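Local structure of nitroreductase family protein (Sphingopyxis sp., 7DP1) at residues A16-V21 and W157-M162. The protein binds flavin mononucleotide and probably uses NADPH to reduce nitro groups of dinitroaniline herbicides. The protein carries 1 engineered substitution. Sequence-based numbering, arbitrary orientation.
With FMN (flavin mononucleotide), chain C.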
ATOM      1  N   ALA A  16       5.926   0.007 -14.448  1.00 38.30           N
ATOM      2  CA  ALA A  16       5.487  -0.597 -15.696  1.00 47.93           C
ATOM      3  C   ALA A  16       5.945  -2.034 -15.817  1.00 48.75           C
ATOM      4  O   ALA A  16       5.169  -2.871 -16.259  1.00 44.72           O
ATOM      5  CB  ALA A  16       5.979   0.212 -16.886  1.00 45.33           C
ATOM      6  N   ARG A  17       7.181  -2.333 -15.403  1.00 46.83           N
ATOM      7  CA  ARG A  17       7.730  -3.675 -15.607  1.00 44.98           C
ATOM      8  C   ARG A  17       7.483  -4.630 -14.446  1.00 49.73           C
ATOM      9  O   ARG A  17       7.766  -5.828 -14.572  1.00 52.30           O
ATOM     10  CB  ARG A  17       9.241  -3.622 -15.904  1.00 50.24           C
ATOM     11  CG  ARG A  17       9.605  -2.740 -17.091  1.00 46.67           C
ATOM     12  CD  ARG A  17      11.104  -2.591 -17.341  1.00 56.33           C
ATOM     13  NE  ARG A  17      11.367  -2.367 -18.772  1.00 77.29           N
ATOM     14  CZ  ARG A  17      11.785  -1.216 -19.301  1.00 88.08           C
ATOM     15  NH1 ARG A  17      12.006  -0.162 -18.528  1.00 87.44           N
ATOM     16  NH2 ARG A  17      11.985  -1.116 -20.612  1.00 94.91           N
ATOM     17  N   ARG A  18       6.973  -4.123 -13.326  1.00 49.93           N
ATOM     18  CA  ARG A  18       6.610  -5.005 -12.212  1.00 51.84           C
ATOM     19  C   ARG A  18       5.348  -5.798 -12.540  1.00 47.56           C
ATOM     20  O   ARG A  18       4.328  -5.231 -12.907  1.00 44.61           O
ATOM     21  CB  ARG A  18       6.403  -4.224 -10.907  1.00 41.92           C
ATOM     22  CG  ARG A  18       6.086  -5.157  -9.702  1.00 42.39           C
ATOM     23  CD  ARG A  18       4.978  -4.642  -8.774  1.00 29.13           C
ATOM     24  NE  ARG A  18       3.742  -4.369  -9.507  1.00 33.08           N
ATOM     25  CZ  ARG A  18       2.838  -5.281  -9.843  1.00 33.35           C
ATOM     26  NH1 ARG A  18       3.032  -6.556  -9.525  1.00 32.59           N
ATOM     27  NH2 ARG A  18       1.745  -4.915 -10.529  1.00 37.61           N
ATOM     28  N   ARG A  19       5.420  -7.117 -12.408  1.00 49.00           N
ATOM     29  CA  ARG A  19       4.228  -7.940 -12.543  1.00 45.60           C
ATOM     30  C   ARG A  19       4.233  -9.051 -11.498  1.00 49.72           C
ATOM     31  O   ARG A  19       5.257  -9.339 -10.874  1.00 44.37           O
ATOM     32  CB  ARG A  19       4.122  -8.533 -13.946  1.00 44.46           C
ATOM     33  CG  ARG A  19       5.116  -9.628 -14.268  1.00 46.32           C
ATOM     34  CD  ARG A  19       4.929 -10.134 -15.720  1.00 54.60           C
ATOM     35  NE  ARG A  19       3.635 -10.787 -15.916  1.00 49.70           N
ATOM     36  CZ  ARG A  19       2.890 -10.735 -17.023  1.00 53.10           C
ATOM     37  NH1 ARG A  19       3.305 -10.093 -18.116  1.00 52.30           N
ATOM     38  NH2 ARG A  19       1.729 -11.380 -17.050  1.00 48.13           N
ATOM     39  N   SER A  20       3.079  -9.664 -11.290  1.00 41.85           N
ATOM     40  CA  SER A  20       3.035 -10.799 -10.395  1.00 46.53           C
ATOM     41  C   SER A  20       3.604 -12.011 -11.132  1.00 44.07           C
ATOM     42  O   SER A  20       2.916 -12.636 -11.919  1.00 45.21           O
ATOM     43  CB  SER A  20       1.609 -11.038  -9.913  1.00 32.63           C
ATOM     44  OG  SER A  20       1.222  -9.964  -9.058  1.00 32.69           O
ATOM     45  N   VAL A  21       4.857 -12.346 -10.840  1.00 37.51           N
ATOM     46  CA  VAL A  21       5.563 -13.430 -11.522  1.00 45.40           C
ATOM     47  C   VAL A  21       5.244 -14.802 -10.930  1.00 50.31           C
ATOM     48  O   VAL A  21       5.391 -15.023  -9.724  1.00 47.59           O
ATOM     49  CB  VAL A  21       7.087 -13.173 -11.475  1.00 46.63           C
ATOM     50  CG1 VAL A  21       7.861 -14.386 -11.884  1.00 48.31           C
ATOM     51  CG2 VAL A  21       7.433 -11.973 -12.355  1.00 42.55           C
ATOM     52  N   TRP A 157       4.552   0.010   2.036  1.00 21.96           N
ATOM     53  CA  TRP A 157       5.862  -0.661   2.181  1.00 18.62           C
ATOM     54  C   TRP A 157       6.055  -1.778   1.172  1.00 20.60           C
ATOM     55  O   TRP A 157       7.076  -1.853   0.488  1.00 19.08           O
ATOM     56  CB  TRP A 157       6.028  -1.227   3.578  1.00 29.22           C
ATOM     57  CG  TRP A 157       7.325  -1.951   3.786  1.00 29.75           C
ATOM     58  CD1 TRP A 157       8.532  -1.383   4.056  1.00 31.52           C
ATOM     59  CD2 TRP A 157       7.548  -3.381   3.779  1.00 26.85           C
ATOM     60  NE1 TRP A 157       9.493  -2.358   4.225  1.00 29.57           N
ATOM     61  CE2 TRP A 157       8.922  -3.591   4.055  1.00 33.12           C
ATOM     62  CE3 TRP A 157       6.730  -4.492   3.552  1.00 35.68           C
ATOM     63  CZ2 TRP A 157       9.508  -4.883   4.121  1.00 31.97           C
ATOM     64  CZ3 TRP A 157       7.311  -5.776   3.610  1.00 40.80           C
ATOM     65  CH2 TRP A 157       8.690  -5.953   3.890  1.00 35.33           C
ATOM     66  N   LEU A 158       5.063  -2.652   1.081  1.00 19.76           N
ATOM     67  CA  LEU A 158       5.148  -3.790   0.179  1.00 18.66           C
ATOM     68  C   LEU A 158       5.389  -3.371  -1.260  1.00 26.68           C
ATOM     69  O   LEU A 158       6.222  -3.956  -1.951  1.00 28.00           O
ATOM     70  CB  LEU A 158       3.860  -4.634   0.256  1.00 20.07           C
ATOM     71  CG  LEU A 158       4.028  -5.969  -0.466  1.00 30.13           C
ATOM     72  CD1 LEU A 158       5.100  -6.820   0.239  1.00 35.63           C
ATOM     73  CD2 LEU A 158       2.712  -6.712  -0.554  1.00 29.27           C
ATOM     74  N   GLN A 159       4.625  -2.382  -1.746  1.00 28.88           N
ATOM     75  CA  GLN A 159       4.863  -1.889  -3.102  1.00 27.88           C
ATOM     76  C   GLN A 159       6.267  -1.282  -3.237  1.00 28.75           C
ATOM     77  O   GLN A 159       6.892  -1.365  -4.287  1.00 30.61           O
ATOM     78  CB  GLN A 159       3.802  -0.850  -3.503  1.00 28.37           C
ATOM     79  CG  GLN A 159       4.047  -0.159  -4.849  1.00 26.91           C
ATOM     80  CD  GLN A 159       3.805  -1.075  -6.045  1.00 32.44           C
ATOM     81  OE1 GLN A 159       3.889  -2.320  -5.946  1.00 33.10           O
ATOM     82  NE2 GLN A 159       3.506  -0.470  -7.185  1.00 29.98           N
ATOM     83  N   SER A 160       6.764  -0.647  -2.184  1.00 24.76           N
ATOM     84  CA  SER A 160       8.159  -0.187  -2.239  1.00 27.06           C
ATOM     85  C   SER A 160       9.100  -1.359  -2.502  1.00 32.44           C
ATOM     86  O   SER A 160       9.985  -1.292  -3.385  1.00 25.38           O
ATOM     87  CB  SER A 160       8.540   0.525  -0.945  1.00 31.69           C
ATOM     88  OG  SER A 160       7.720   1.673  -0.774  1.00 27.37           O
ATOM     89  N   VAL A 161       8.906  -2.453  -1.764  1.00 24.87           N
ATOM     90  CA  VAL A 161       9.782  -3.617  -1.951  1.00 24.47           C
ATOM     91  C   VAL A 161       9.689  -4.185  -3.369  1.00 28.38           C
ATOM     92  O   VAL A 161      10.696  -4.435  -4.031  1.00 34.45           O
ATOM     93  CB  VAL A 161       9.441  -4.694  -0.907  1.00 32.21           C
ATOM     94  CG1 VAL A 161      10.232  -5.984  -1.158  1.00 30.00           C
ATOM     95  CG2 VAL A 161       9.710  -4.123   0.492  1.00 23.72           C
ATOM     96  N   MET A 162       8.466  -4.356  -3.850  1.00 28.39           N
ATOM     97  CA  MET A 162       8.253  -4.960  -5.153  1.00 33.24           C
ATOM     98  C   MET A 162       8.894  -4.127  -6.275  1.00 36.36           C
ATOM     99  O   MET A 162       9.465  -4.661  -7.220  1.00 34.84           O
ATOM    100  CB  MET A 162       6.753  -5.126  -5.387  1.00 28.00           C
ATOM    101  CG  MET A 162       6.141  -6.198  -4.479  1.00 26.28           C
ATOM    102  SD  MET A 162       4.437  -6.499  -4.946  1.00 39.24           S
ATOM    103  CE  MET A 162       3.641  -5.140  -4.112  1.00 32.71           C
TER
HETATM  104  N1  FMN C 301      -1.636 -13.673  -7.116  1.00 38.95           N
HETATM  105  C2  FMN C 301      -1.745 -15.043  -6.999  1.00 46.71           C
HETATM  106  O2  FMN C 301      -1.635 -15.761  -7.985  1.00 58.50           O
HETATM  107  N3  FMN C 301      -1.982 -15.629  -5.776  1.00 46.88           N
HETATM  108  C4  FMN C 301      -2.112 -14.858  -4.645  1.00 44.80           C
HETATM  109  O4  FMN C 301      -2.309 -15.412  -3.548  1.00 44.87           O
HETATM  110  C4A FMN C 301      -2.015 -13.473  -4.768  1.00 43.58           C
HETATM  111  N5  FMN C 301      -2.149 -12.665  -3.660  1.00 44.63           N
HETATM  112  C5A FMN C 301      -2.034 -11.293  -3.762  1.00 43.62           C
HETATM  113  C6  FMN C 301      -2.162 -10.519  -2.611  1.00 44.98           C
HETATM  114  C7  FMN C 301      -2.055  -9.143  -2.688  1.00 44.72           C
HETATM  115  C7M FMN C 301      -2.178  -8.289  -1.465  1.00 31.08           C
HETATM  116  C8  FMN C 301      -1.818  -8.537  -3.913  1.00 40.52           C
HETATM  117  C8M FMN C 301      -1.690  -7.041  -3.930  1.00 30.50           C
HETATM  118  C9  FMN C 301      -1.690  -9.306  -5.072  1.00 25.55           C
HETATM  119  C9A FMN C 301      -1.801 -10.696  -5.001  1.00 32.12           C
HETATM  120  N10 FMN C 301      -1.683 -11.505  -6.121  1.00 35.18           N
HETATM  121  C10 FMN C 301      -1.788 -12.882  -6.005  1.00 39.64           C
HETATM  122  C1' FMN C 301      -1.404 -10.925  -7.471  1.00 29.70           C
HETATM  123  C2' FMN C 301      -2.602 -10.277  -8.160  1.00 41.66           C
HETATM  124  O2' FMN C 301      -3.403 -11.274  -8.742  1.00 36.80           O
HETATM  125  C3' FMN C 301      -2.071  -9.354  -9.251  1.00 30.90           C
HETATM  126  O3' FMN C 301      -1.473  -8.255  -8.596  1.00 30.17           O
HETATM  127  C4' FMN C 301      -3.146  -8.810 -10.188  1.00 44.08           C
HETATM  128  O4' FMN C 301      -3.766  -9.811 -10.975  1.00 40.95           O
HETATM  129  C5' FMN C 301      -2.479  -7.841 -11.134  1.00 40.55           C
HETATM  130  O5' FMN C 301      -1.506  -8.555 -11.858  1.00 40.26           O
HETATM  131  P   FMN C 301      -0.018  -7.945 -11.874  1.00 44.50           P
HETATM  132  O1P FMN C 301       0.910  -8.961 -12.476  1.00 40.32           O
HETATM  133  O2P FMN C 301      -0.020  -6.660 -12.685  1.00 43.64           O
HETATM  134  O3P FMN C 301       0.387  -7.623 -10.447  1.00 38.00           O
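R18 meets helix 148-167 through its aliphatic stem: CD of R18 lies 3.9 Å from CB of M162 and 3.8 Å from OE1 of Q159. CG of R18 stands anti to the backbone N (chi1 -177°), which carries the chain to the helix, and bends at chi2 and chi3 then turn the guanidinium back to the flavin phosphate. There O3P of FMN lies in the guanidinium plane, and NH1 and NH2 of R18 converge on it at 3.0 Å each, both bonds bent to about 145°. NH2 also hydrogen-bonds O2P of FMN at 3.3 Å and the carbonyl O of R43 of the second subunit. The Q159 amide is inclined by 49° to the guanidinium, and its NE2 is hydrogen-bonded to OG of S160 of the second subunit. Helix 148-167 thus faces that subunit while L158 and M162 pack on strand 195-204 of the antiparallel sheet; FMN bound near a dimer interface is characteristic of the nitroreductase family. S20 adds two bonds to the phosphate: its N donates nearly straight to O1P of FMN at 2.6 Å, its OG to O3P at 2.8 Å. With a leucine replacing R18, O3P would probably keep OG of S20 but lose both guanidinium donors, and the R43 carbonyl would lose its N-H partner. OE1 of Q159 is buried without a hydrogen-bond partner.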